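PDB 3D37: tail protein, 43 kDa from Neisseria meningitidis MC58, which is of unknown function but probably forms part of the baseplate at the end of a Mu-like phage tail. Local coordinates for residues I282-H287 against V293-G298; P185-C190 against H287-G292; D36-V41 against C59-D64; V12-K17 against G71-Q76. One frame throughout, in Å; residues are numbered along the deposited sequence.

Contact 1 of 4, residues I282-H287 against V293-G298; sequences ITVGGH and VLWQPG
Trp-295 reaches across the loop that follows strand 278-285, and its indole lies between His-287 O and Val-284. A chi1 of -61° sets CG anti to its own carbonyl carbon, and the ring starts close to the His-287 carbonyl: CB and CG lie near His-287 O, and Trp-295 CD1 comes nearest to it, at 3.1 Å. Further out, NE1 comes within 3.7 Å of Val-284 CG2, and CE2 touches the same methyl; the two side chains cross at about a right angle. In the plane of the ring, NE1 also donates to water 1 at 2.9 Å, and this water donates in turn to Gly-285 O at 2.8 Å. The far end of the indole, CH2, packs on Thr-289 CG2 and Ala-187 CB. On the backbone, Trp-295 N donates to His-287 O at 3.2 Å, nearly straight at 166°. Leu-294 CA points its hydrogen at His-287 O from 3.5 Å. Leu-294 CD2 meets His-287 CB at 4.1 Å and also reaches strand 66-81. One buried carbonyl thus receives a backbone N-H and a weaker C-H, while the indole N-H is satisfied through water, so the large ring can be buried with its polar atom paired.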
# COMPACT_ATOMS: atom_id res chain seq x y z
N ILE A 282 6.09 -25.61 6.08
CA ILE A 282 6.46 -25.57 4.67
C ILE A 282 5.27 -25.21 3.80
O ILE A 282 4.18 -25.74 3.96
CB ILE A 282 7.04 -26.94 4.25
CG1 ILE A 282 8.39 -27.13 4.93
CG2 ILE A 282 7.10 -27.07 2.68
CD1 ILE A 282 9.01 -28.48 4.77
N THR A 283 5.48 -24.30 2.86
CA THR A 283 4.47 -23.99 1.90
C THR A 283 4.88 -24.55 0.50
O THR A 283 6.04 -24.36 0.07
CB THR A 283 4.23 -22.46 1.85
OG1 THR A 283 3.94 -21.99 3.19
CG2 THR A 283 3.06 -22.15 0.93
N VAL A 284 3.93 -25.28 -0.13
CA VAL A 284 4.07 -25.92 -1.44
C VAL A 284 2.98 -25.46 -2.37
O VAL A 284 1.93 -25.02 -1.95
CB VAL A 284 4.16 -27.46 -1.41
CG1 VAL A 284 5.46 -27.90 -0.79
CG2 VAL A 284 2.91 -28.11 -0.72
N GLY A 285 3.25 -25.54 -3.68
CA GLY A 285 2.23 -25.19 -4.65
C GLY A 285 1.36 -26.44 -4.79
O GLY A 285 1.84 -27.52 -4.59
N GLY A 286 0.10 -26.29 -5.16
CA GLY A 286 -0.83 -27.45 -5.27
C GLY A 286 -1.38 -27.90 -3.92
O GLY A 286 -1.09 -27.30 -2.87
N HIS A 287 -2.14 -28.99 -3.99
CA HIS A 287 -2.76 -29.67 -2.88
C HIS A 287 -2.43 -31.17 -2.77
O HIS A 287 -2.82 -31.80 -1.80
CB HIS A 287 -4.26 -29.51 -2.96
CG HIS A 287 -4.71 -28.09 -2.80
ND1 HIS A 287 -5.89 -27.62 -3.32
CD2 HIS A 287 -4.09 -27.03 -2.24
CE1 HIS A 287 -5.99 -26.33 -3.07
NE2 HIS A 287 -4.94 -25.96 -2.36
N VAL A 293 -1.58 -37.85 -3.74
CA VAL A 293 -2.18 -37.93 -2.37
C VAL A 293 -2.44 -36.48 -1.87
O VAL A 293 -1.52 -35.65 -1.86
CB VAL A 293 -1.28 -38.74 -1.38
CG1 VAL A 293 -1.80 -38.72 0.04
CG2 VAL A 293 -1.08 -40.25 -1.85
N LEU A 294 -3.69 -36.19 -1.51
CA LEU A 294 -4.05 -34.98 -0.82
C LEU A 294 -3.33 -34.86 0.53
O LEU A 294 -3.40 -35.74 1.32
CB LEU A 294 -5.56 -34.90 -0.64
CG LEU A 294 -6.31 -34.60 -1.92
CD1 LEU A 294 -7.76 -35.01 -1.86
CD2 LEU A 294 -6.18 -33.12 -2.33
N TRP A 295 -2.62 -33.75 0.74
CA TRP A 295 -1.97 -33.48 2.02
C TRP A 295 -3.04 -33.55 3.11
O TRP A 295 -4.13 -33.03 2.96
CB TRP A 295 -1.29 -32.10 2.02
CG TRP A 295 -0.23 -31.91 1.03
CD1 TRP A 295 -0.30 -31.12 -0.07
CD2 TRP A 295 1.08 -32.47 1.03
NE1 TRP A 295 0.87 -31.14 -0.74
CE2 TRP A 295 1.73 -31.99 -0.12
CE3 TRP A 295 1.75 -33.37 1.86
CZ2 TRP A 295 3.03 -32.35 -0.43
CZ3 TRP A 295 3.02 -33.73 1.53
CH2 TRP A 295 3.66 -33.21 0.43
N GLN A 296 -2.70 -34.23 4.19
CA GLN A 296 -3.63 -34.53 5.27
C GLN A 296 -2.83 -34.81 6.51
O GLN A 296 -1.82 -35.55 6.46
CB GLN A 296 -4.42 -35.80 4.90
CG GLN A 296 -5.57 -36.15 5.84
CD GLN A 296 -6.71 -35.14 5.77
OE1 GLN A 296 -7.42 -34.96 6.77
NE2 GLN A 296 -6.92 -34.51 4.61
N PRO A 297 -3.29 -34.28 7.67
CA PRO A 297 -2.53 -34.61 8.92
C PRO A 297 -2.39 -36.10 9.12
O PRO A 297 -3.34 -36.81 8.83
CB PRO A 297 -3.38 -33.95 10.01
CG PRO A 297 -4.05 -32.81 9.29
CD PRO A 297 -4.41 -33.38 7.96
N GLY A 298 -1.23 -36.58 9.67
CA GLY A 298 -1.01 -38.01 9.87
C GLY A 298 -0.02 -38.60 8.91
O GLY A 298 0.55 -39.66 9.18
O HOH W 1 1.46 -30.04 -3.33

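Contact 2 of 4, residues P185-C190 against H287-G292; sequences PVATLC and HKTRDG
A type I beta turn from Thr-289 to Gly-292, in the loop between strands 278-285 and 300-305, presents Thr-289 and Asp-291 to Val-186 and Ala-187, on the segment leading into strand 187-191. The direct contact is apolar and small. Thr-289 CG2 lies 4.0 Å from Ala-187 CB and 4.2 Å from Val-186 CG2, so a single methyl bridges two neighbouring residues of the other segment. The chi1 of Thr-289, 71°, leaves CG2 anti to the carbonyl carbon and facing that strand, while OG1 sits between the backbone N and the carbonyl carbon, on the side of the turn. There OG1 is hydrogen-bonded to Val-293 N, and its approach to Asp-291 OD1 is so short in the model that its exact length is doubtful.

The polar half of the contact runs through water. Water 2 donates to Val-186 O at 2.8 Å and to Asp-291 OD1 at 2.7 Å. Water 3 donates to Val-186 O at 3.2 Å and to Asp-291 OD2 at 2.6 Å. Both carboxylate oxygens are therefore tied to one backbone oxygen through water. Next to Asp-291 the loop faces another copy of the protein, where Arg-290 forms a salt bridge with Asp-195 of the second subunit. The turn itself is closed by Gly-292 N donating to Thr-289 O at 2.9 Å. Aspartate in its third place and a glycine with positive phi in its fourth are familiar features of type I turns in surface loops.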
# COMPACT_ATOMS: atom_id res chain seq x y z
N PRO A 185 7.32 -42.40 4.69
CA PRO A 185 6.98 -41.02 4.32
C PRO A 185 6.32 -40.99 2.95
O PRO A 185 6.68 -41.78 2.10
CB PRO A 185 8.34 -40.32 4.30
CG PRO A 185 9.22 -41.17 5.17
CD PRO A 185 8.75 -42.57 5.02
N VAL A 186 5.39 -40.07 2.70
CA VAL A 186 4.61 -40.10 1.46
C VAL A 186 5.23 -39.30 0.39
O VAL A 186 4.81 -39.40 -0.76
CB VAL A 186 3.16 -39.60 1.62
CG1 VAL A 186 2.42 -40.57 2.52
CG2 VAL A 186 3.16 -38.15 2.10
N ALA A 187 6.21 -38.48 0.76
CA ALA A 187 6.80 -37.50 -0.11
C ALA A 187 8.14 -37.06 0.47
O ALA A 187 8.36 -37.17 1.68
CB ALA A 187 5.87 -36.30 -0.26
N THR A 188 9.02 -36.62 -0.43
CA THR A 188 10.24 -35.93 -0.12
C THR A 188 10.15 -34.54 -0.72
O THR A 188 9.99 -34.35 -1.94
CB THR A 188 11.46 -36.63 -0.68
OG1 THR A 188 11.59 -37.88 -0.02
CG2 THR A 188 12.70 -35.78 -0.44
N LEU A 189 10.21 -33.55 0.16
CA LEU A 189 10.19 -32.16 -0.25
C LEU A 189 11.57 -31.58 -0.03
O LEU A 189 12.25 -31.91 0.93
CB LEU A 189 9.17 -31.40 0.54
CG LEU A 189 7.72 -31.86 0.43
CD1 LEU A 189 6.90 -31.03 1.39
CD2 LEU A 189 7.16 -31.74 -0.98
N CYS A 190 12.01 -30.72 -0.93
CA CYS A 190 13.33 -30.13 -0.81
C CYS A 190 13.33 -28.66 -1.19
O CYS A 190 12.46 -28.17 -1.92
CB CYS A 190 14.41 -30.94 -1.58
SG CYS A 190 14.32 -30.94 -3.42
N HIS A 287 -2.14 -28.99 -3.99
CA HIS A 287 -2.76 -29.67 -2.88
C HIS A 287 -2.43 -31.17 -2.77
O HIS A 287 -2.82 -31.80 -1.80
CB HIS A 287 -4.26 -29.51 -2.96
CG HIS A 287 -4.71 -28.09 -2.80
ND1 HIS A 287 -5.89 -27.62 -3.32
CD2 HIS A 287 -4.09 -27.03 -2.24
CE1 HIS A 287 -5.99 -26.33 -3.07
NE2 HIS A 287 -4.94 -25.96 -2.36
N LYS A 288 -1.69 -31.70 -3.74
CA LYS A 288 -1.36 -33.14 -3.80
C LYS A 288 0.13 -33.36 -3.88
O LYS A 288 0.84 -32.58 -4.45
CB LYS A 288 -1.97 -33.77 -5.02
CG LYS A 288 -3.44 -33.96 -4.85
CD LYS A 288 -4.14 -34.29 -6.16
CE LYS A 288 -5.56 -34.76 -5.85
NZ LYS A 288 -6.45 -35.04 -7.06
N THR A 289 0.58 -34.44 -3.29
CA THR A 289 1.89 -34.97 -3.61
C THR A 289 2.00 -35.39 -5.09
O THR A 289 1.02 -35.56 -5.79
CB THR A 289 2.20 -36.21 -2.81
OG1 THR A 289 1.38 -37.31 -3.30
CG2 THR A 289 1.98 -35.98 -1.32
N ARG A 290 3.24 -35.58 -5.52
CA ARG A 290 3.51 -36.08 -6.85
C ARG A 290 2.77 -37.38 -7.20
O ARG A 290 2.42 -37.61 -8.34
CB ARG A 290 5.03 -36.30 -7.04
CG ARG A 290 5.70 -35.11 -7.61
CD ARG A 290 6.88 -35.48 -8.57
NE ARG A 290 6.48 -35.65 -9.98
CZ ARG A 290 5.95 -34.68 -10.76
NH1 ARG A 290 5.74 -33.45 -10.31
NH2 ARG A 290 5.61 -34.97 -12.00
N ASP A 291 2.53 -38.23 -6.22
CA ASP A 291 1.78 -39.47 -6.46
C ASP A 291 0.29 -39.34 -6.12
O ASP A 291 -0.40 -40.32 -5.92
CB ASP A 291 2.42 -40.67 -5.76
CG ASP A 291 2.41 -40.57 -4.25
OD1 ASP A 291 2.51 -39.42 -3.74
OD2 ASP A 291 2.34 -41.65 -3.58
N GLY A 292 -0.20 -38.12 -6.11
CA GLY A 292 -1.63 -37.89 -6.15
C GLY A 292 -2.33 -37.94 -4.84
O GLY A 292 -3.56 -38.01 -4.81
O HOH W 2 5.01 -38.45 -3.41
O HOH W 3 4.30 -42.33 -1.94

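Contact 3 of 4, residues D36-V41 against C59-D64; sequences DSFDFV and CEVVID
Phe-38 and Phe-40 project from strand 37-42 onto Cys-59 and Val-61 of strand 58-63, and side chains span the gap between the two backbones. The strand segments run at 74° to each other and their axes come no closer than 9.8 Å.

One interaction is sulfur-aromatic. Cys-59 SG lies 3.4 Å from Phe-38 CZ, at the far end of the ring, and 4.4 Å from the ring centroid. Its line of approach is 51° off the ring normal, an oblique position. With chi1 at 67°, SG stands between the backbone N and the carbonyl carbon of Cys-59, and it is from there that it meets the end of the Phe-38 ring.

The others are aliphatic on aromatic, and Val-61 divides its two methyls between the rings. Val-61 CG2 sits over one face of Phe-38, 4.1 Å above the plane and offset toward the rim near CG and CD2. Val-61 CG1 meets the Phe-40 ring at the edge, 3.7 Å from Phe-40 CZ, the two side chains arriving from opposite directions. Between the rings themselves, Phe-38 CD1 lies in the plane of Phe-40 at its edge.

Around this cluster, Ile-27 touches both Phe-40 and Val-61, and Met-69 touches Phe-38. Alternate residues facing inward from two strands that cross at a steep angle are characteristic of the interior of a small beta barrel, in keeping with the phage-barrel family of this N-terminal part.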
# COMPACT_ATOMS: atom_id res chain seq x y z
N ASP A 36 -11.82 -28.72 12.77
CA ASP A 36 -11.26 -28.27 11.50
C ASP A 36 -12.26 -27.27 10.88
O ASP A 36 -13.44 -27.29 11.20
CB ASP A 36 -11.00 -29.45 10.55
CG ASP A 36 -9.97 -30.45 11.08
OD1 ASP A 36 -9.20 -30.17 12.05
OD2 ASP A 36 -9.87 -31.53 10.45
N SER A 37 -11.77 -26.36 10.05
CA SER A 37 -12.58 -25.31 9.53
C SER A 37 -12.30 -25.00 8.05
O SER A 37 -11.31 -25.40 7.43
CB SER A 37 -12.33 -24.02 10.33
OG SER A 37 -11.00 -23.67 10.26
N PHE A 38 -13.26 -24.31 7.50
CA PHE A 38 -13.21 -23.91 6.13
C PHE A 38 -13.79 -22.51 5.98
O PHE A 38 -14.66 -22.08 6.76
CB PHE A 38 -13.94 -24.90 5.22
CG PHE A 38 -15.41 -25.04 5.49
CD1 PHE A 38 -16.33 -24.22 4.84
CD2 PHE A 38 -15.88 -26.02 6.36
CE1 PHE A 38 -17.72 -24.34 5.07
CE2 PHE A 38 -17.29 -26.15 6.60
CZ PHE A 38 -18.19 -25.30 5.96
N ASP A 39 -13.29 -21.87 4.93
CA ASP A 39 -13.64 -20.53 4.54
C ASP A 39 -13.52 -20.34 3.01
O ASP A 39 -12.46 -20.59 2.47
CB ASP A 39 -12.70 -19.63 5.28
CG ASP A 39 -13.40 -18.50 5.83
OD1 ASP A 39 -13.54 -17.54 5.03
OD2 ASP A 39 -13.86 -18.62 7.02
N PHE A 40 -14.61 -19.94 2.36
CA PHE A 40 -14.68 -19.76 0.90
C PHE A 40 -15.25 -18.38 0.51
O PHE A 40 -16.21 -17.92 1.12
CB PHE A 40 -15.58 -20.85 0.25
CG PHE A 40 -14.97 -22.24 0.27
CD1 PHE A 40 -14.26 -22.74 -0.82
CD2 PHE A 40 -15.18 -23.09 1.38
CE1 PHE A 40 -13.71 -24.02 -0.79
CE2 PHE A 40 -14.65 -24.38 1.41
CZ PHE A 40 -13.90 -24.83 0.33
N VAL A 41 -14.68 -17.77 -0.52
CA VAL A 41 -15.15 -16.50 -1.05
C VAL A 41 -15.18 -16.59 -2.59
O VAL A 41 -14.24 -17.10 -3.20
CB VAL A 41 -14.22 -15.32 -0.69
CG1 VAL A 41 -14.75 -14.06 -1.30
CG2 VAL A 41 -14.02 -15.20 0.83
N CYS A 59 -22.66 -29.86 4.82
CA CYS A 59 -21.88 -29.76 3.58
C CYS A 59 -20.70 -30.72 3.56
O CYS A 59 -20.31 -31.28 4.56
CB CYS A 59 -21.40 -28.33 3.34
SG CYS A 59 -20.19 -27.70 4.53
N GLU A 60 -20.14 -30.87 2.38
CA GLU A 60 -18.88 -31.57 2.19
C GLU A 60 -17.99 -30.69 1.36
O GLU A 60 -18.45 -29.99 0.45
CB GLU A 60 -19.12 -32.94 1.51
CG GLU A 60 -19.80 -33.91 2.43
CD GLU A 60 -20.44 -35.10 1.70
OE1 GLU A 60 -20.88 -34.93 0.56
OE2 GLU A 60 -20.50 -36.22 2.26
N VAL A 61 -16.70 -30.68 1.70
CA VAL A 61 -15.75 -29.94 0.95
C VAL A 61 -15.08 -30.98 0.06
O VAL A 61 -14.69 -32.01 0.52
CB VAL A 61 -14.76 -29.20 1.86
CG1 VAL A 61 -13.61 -28.46 0.95
CG2 VAL A 61 -15.53 -28.25 2.85
N VAL A 62 -15.00 -30.72 -1.24
CA VAL A 62 -14.55 -31.77 -2.17
C VAL A 62 -13.46 -31.17 -3.07
O VAL A 62 -13.61 -30.08 -3.60
CB VAL A 62 -15.74 -32.34 -3.03
CG1 VAL A 62 -15.34 -33.66 -3.74
CG2 VAL A 62 -16.95 -32.60 -2.16
N ILE A 63 -12.37 -31.89 -3.21
CA ILE A 63 -11.30 -31.53 -4.14
C ILE A 63 -11.15 -32.71 -5.12
O ILE A 63 -10.88 -33.83 -4.70
CB ILE A 63 -9.95 -31.27 -3.40
CG1 ILE A 63 -10.13 -30.21 -2.28
CG2 ILE A 63 -8.79 -30.91 -4.45
CD1 ILE A 63 -8.86 -29.78 -1.58
N ASP A 64 -11.33 -32.43 -6.40
CA ASP A 64 -11.24 -33.43 -7.50
C ASP A 64 -12.01 -34.66 -7.14
O ASP A 64 -11.49 -35.76 -7.24
CB ASP A 64 -9.78 -33.84 -7.80
CG ASP A 64 -8.99 -32.77 -8.45
OD1 ASP A 64 -9.60 -31.89 -9.12
OD2 ASP A 64 -7.73 -32.82 -8.31

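Contact 4 of 4, residues V12-K17 against G71-Q76; sequences VRVGGK and GIIGSQ
Ile-73 faces Val-12 and Val-14 inside the N-terminal phage-barrel region. The strands that carry them, 66-81 and 10-14, are not neighbours: each pairs with strand 58-63, and the contact reaches over that shared strand. With CA atoms no nearer than the 9.3 Å between Val-14 CA and Ile-73 CA, side chains alone close the gap.

Ile-73 is extended along its CG1 branch. Its chi2 of 175° carries CD1 straight out from the backbone, and this one methyl makes the contact. Val-14, crossing Ile-73 obliquely, offers CG2, the methyl anti to its own carbonyl carbon, 3.8 Å from Ile-73 CD1. Val-12, two residues earlier and on the same side of its strand, turns CG1 toward Ile-73 CD1 at 4.3 Å, the looser of the two contacts. The tip of the isoleucine therefore meets one methyl from each valine. Cys-59 of the middle strand touches all three residues, and Phe-38 also packs on Ile-73.

Both segments bend close by. Strand 66-81 has a classic beta bulge, in which Gly-74 and Ser-75 both face Ser-90; just there Ser-75 and Gln-76 pair antiparallel with a strand of the third subunit, and Gly-74 O is hydrogen-bonded to Thr-209 of that chain. In segment 12-17, a type I' turn with glycines in its two central places reverses the chain after Val-14, and Val-14 N donates to Lys-17 O at 2.9 Å, from the same residue whose CG2 meets Ile-73.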
# COMPACT_ATOMS: atom_id res chain seq x y z
N VAL A 12 -18.02 -26.86 -2.52
CA VAL A 12 -18.77 -27.03 -1.29
C VAL A 12 -20.04 -27.67 -1.76
O VAL A 12 -20.81 -27.03 -2.46
CB VAL A 12 -19.01 -25.67 -0.59
CG1 VAL A 12 -19.90 -25.82 0.66
CG2 VAL A 12 -17.69 -25.03 -0.25
N ARG A 13 -20.22 -28.94 -1.44
CA ARG A 13 -21.38 -29.68 -1.85
C ARG A 13 -22.46 -29.54 -0.77
O ARG A 13 -22.24 -29.89 0.38
CB ARG A 13 -21.01 -31.16 -2.00
CG ARG A 13 -21.93 -31.93 -2.85
CD ARG A 13 -21.50 -33.40 -2.89
NE ARG A 13 -20.41 -33.59 -3.85
CZ ARG A 13 -19.61 -34.66 -3.88
NH1 ARG A 13 -19.67 -35.57 -2.95
NH2 ARG A 13 -18.71 -34.79 -4.83
N VAL A 14 -23.61 -28.97 -1.14
CA VAL A 14 -24.74 -28.81 -0.23
C VAL A 14 -26.01 -29.23 -0.97
O VAL A 14 -26.33 -28.64 -2.04
CB VAL A 14 -24.97 -27.32 0.18
CG1 VAL A 14 -26.27 -27.21 0.99
CG2 VAL A 14 -23.79 -26.73 0.90
N GLY A 15 -26.75 -30.19 -0.42
CA GLY A 15 -27.98 -30.66 -1.06
C GLY A 15 -27.69 -31.06 -2.49
O GLY A 15 -28.23 -30.47 -3.44
N GLY A 16 -26.76 -32.03 -2.63
CA GLY A 16 -26.37 -32.61 -3.92
C GLY A 16 -25.76 -31.63 -4.89
O GLY A 16 -25.23 -32.02 -5.93
N LYS A 17 -25.82 -30.35 -4.54
CA LYS A 17 -25.50 -29.27 -5.42
C LYS A 17 -24.06 -28.85 -5.15
O LYS A 17 -23.67 -28.71 -4.00
CB LYS A 17 -26.48 -28.12 -5.14
CG LYS A 17 -26.46 -26.96 -6.12
CD LYS A 17 -27.67 -26.06 -5.87
CE LYS A 17 -29.02 -26.69 -6.38
NZ LYS A 17 -29.56 -26.04 -7.64
N GLY A 71 -18.94 -31.23 7.26
CA GLY A 71 -19.30 -30.27 8.30
C GLY A 71 -20.58 -29.51 8.07
O GLY A 71 -21.46 -29.96 7.38
N ILE A 72 -20.63 -28.31 8.63
CA ILE A 72 -21.84 -27.51 8.68
C ILE A 72 -21.40 -26.09 8.38
O ILE A 72 -20.43 -25.59 8.96
CB ILE A 72 -22.58 -27.56 10.10
CG1 ILE A 72 -22.98 -28.99 10.45
CG2 ILE A 72 -23.88 -26.71 10.14
CD1 ILE A 72 -21.86 -29.79 11.01
N ILE A 73 -22.13 -25.43 7.48
CA ILE A 73 -21.94 -24.00 7.21
C ILE A 73 -22.46 -23.24 8.44
O ILE A 73 -23.65 -23.35 8.83
CB ILE A 73 -22.63 -23.59 5.92
CG1 ILE A 73 -22.01 -24.41 4.76
CG2 ILE A 73 -22.46 -22.02 5.58
CD1 ILE A 73 -22.68 -24.18 3.48
N GLY A 74 -21.55 -22.55 9.11
CA GLY A 74 -21.90 -21.79 10.28
C GLY A 74 -22.32 -20.39 9.95
O GLY A 74 -23.09 -19.79 10.66
N SER A 75 -21.78 -19.83 8.88
CA SER A 75 -22.07 -18.46 8.58
C SER A 75 -21.89 -18.12 7.12
O SER A 75 -21.15 -18.78 6.38
CB SER A 75 -21.27 -17.51 9.48
OG SER A 75 -19.95 -17.35 9.08
N GLN A 76 -22.62 -17.10 6.71
CA GLN A 76 -22.61 -16.65 5.33
C GLN A 76 -22.67 -15.14 5.28
O GLN A 76 -23.43 -14.52 6.00
CB GLN A 76 -23.81 -17.29 4.58
CG GLN A 76 -23.90 -16.88 3.09
CD GLN A 76 -25.00 -17.65 2.32
OE1 GLN A 76 -25.23 -18.83 2.52
NE2 GLN A 76 -25.69 -16.95 1.44

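Overall arrangement
Contacts 3 and 4 form one apolar interior in the N-terminal, phage-barrel-like part, their centres about 8 Å apart, with contact 3 nested in the loop that contact 4 closes. Strand 58-63 belongs to contact 3 and lies between the two strands of contact 4. Contacts 1 and 2 share His-287 and sit around the loop after strand 278-285, their centres about 7 Å apart. Contact 1 is buried and mixes backbone bonding with indole packing, whereas contact 2 is partly exposed and joins a small methyl contact to two water bridges. The two halves meet where Leu-294 and His-287 pack on Ile-63, and where Lys-288 NZ and Asp-64 OD2 form a 2.9 Å salt bridge. Contacts 2 and 4 also border other subunits.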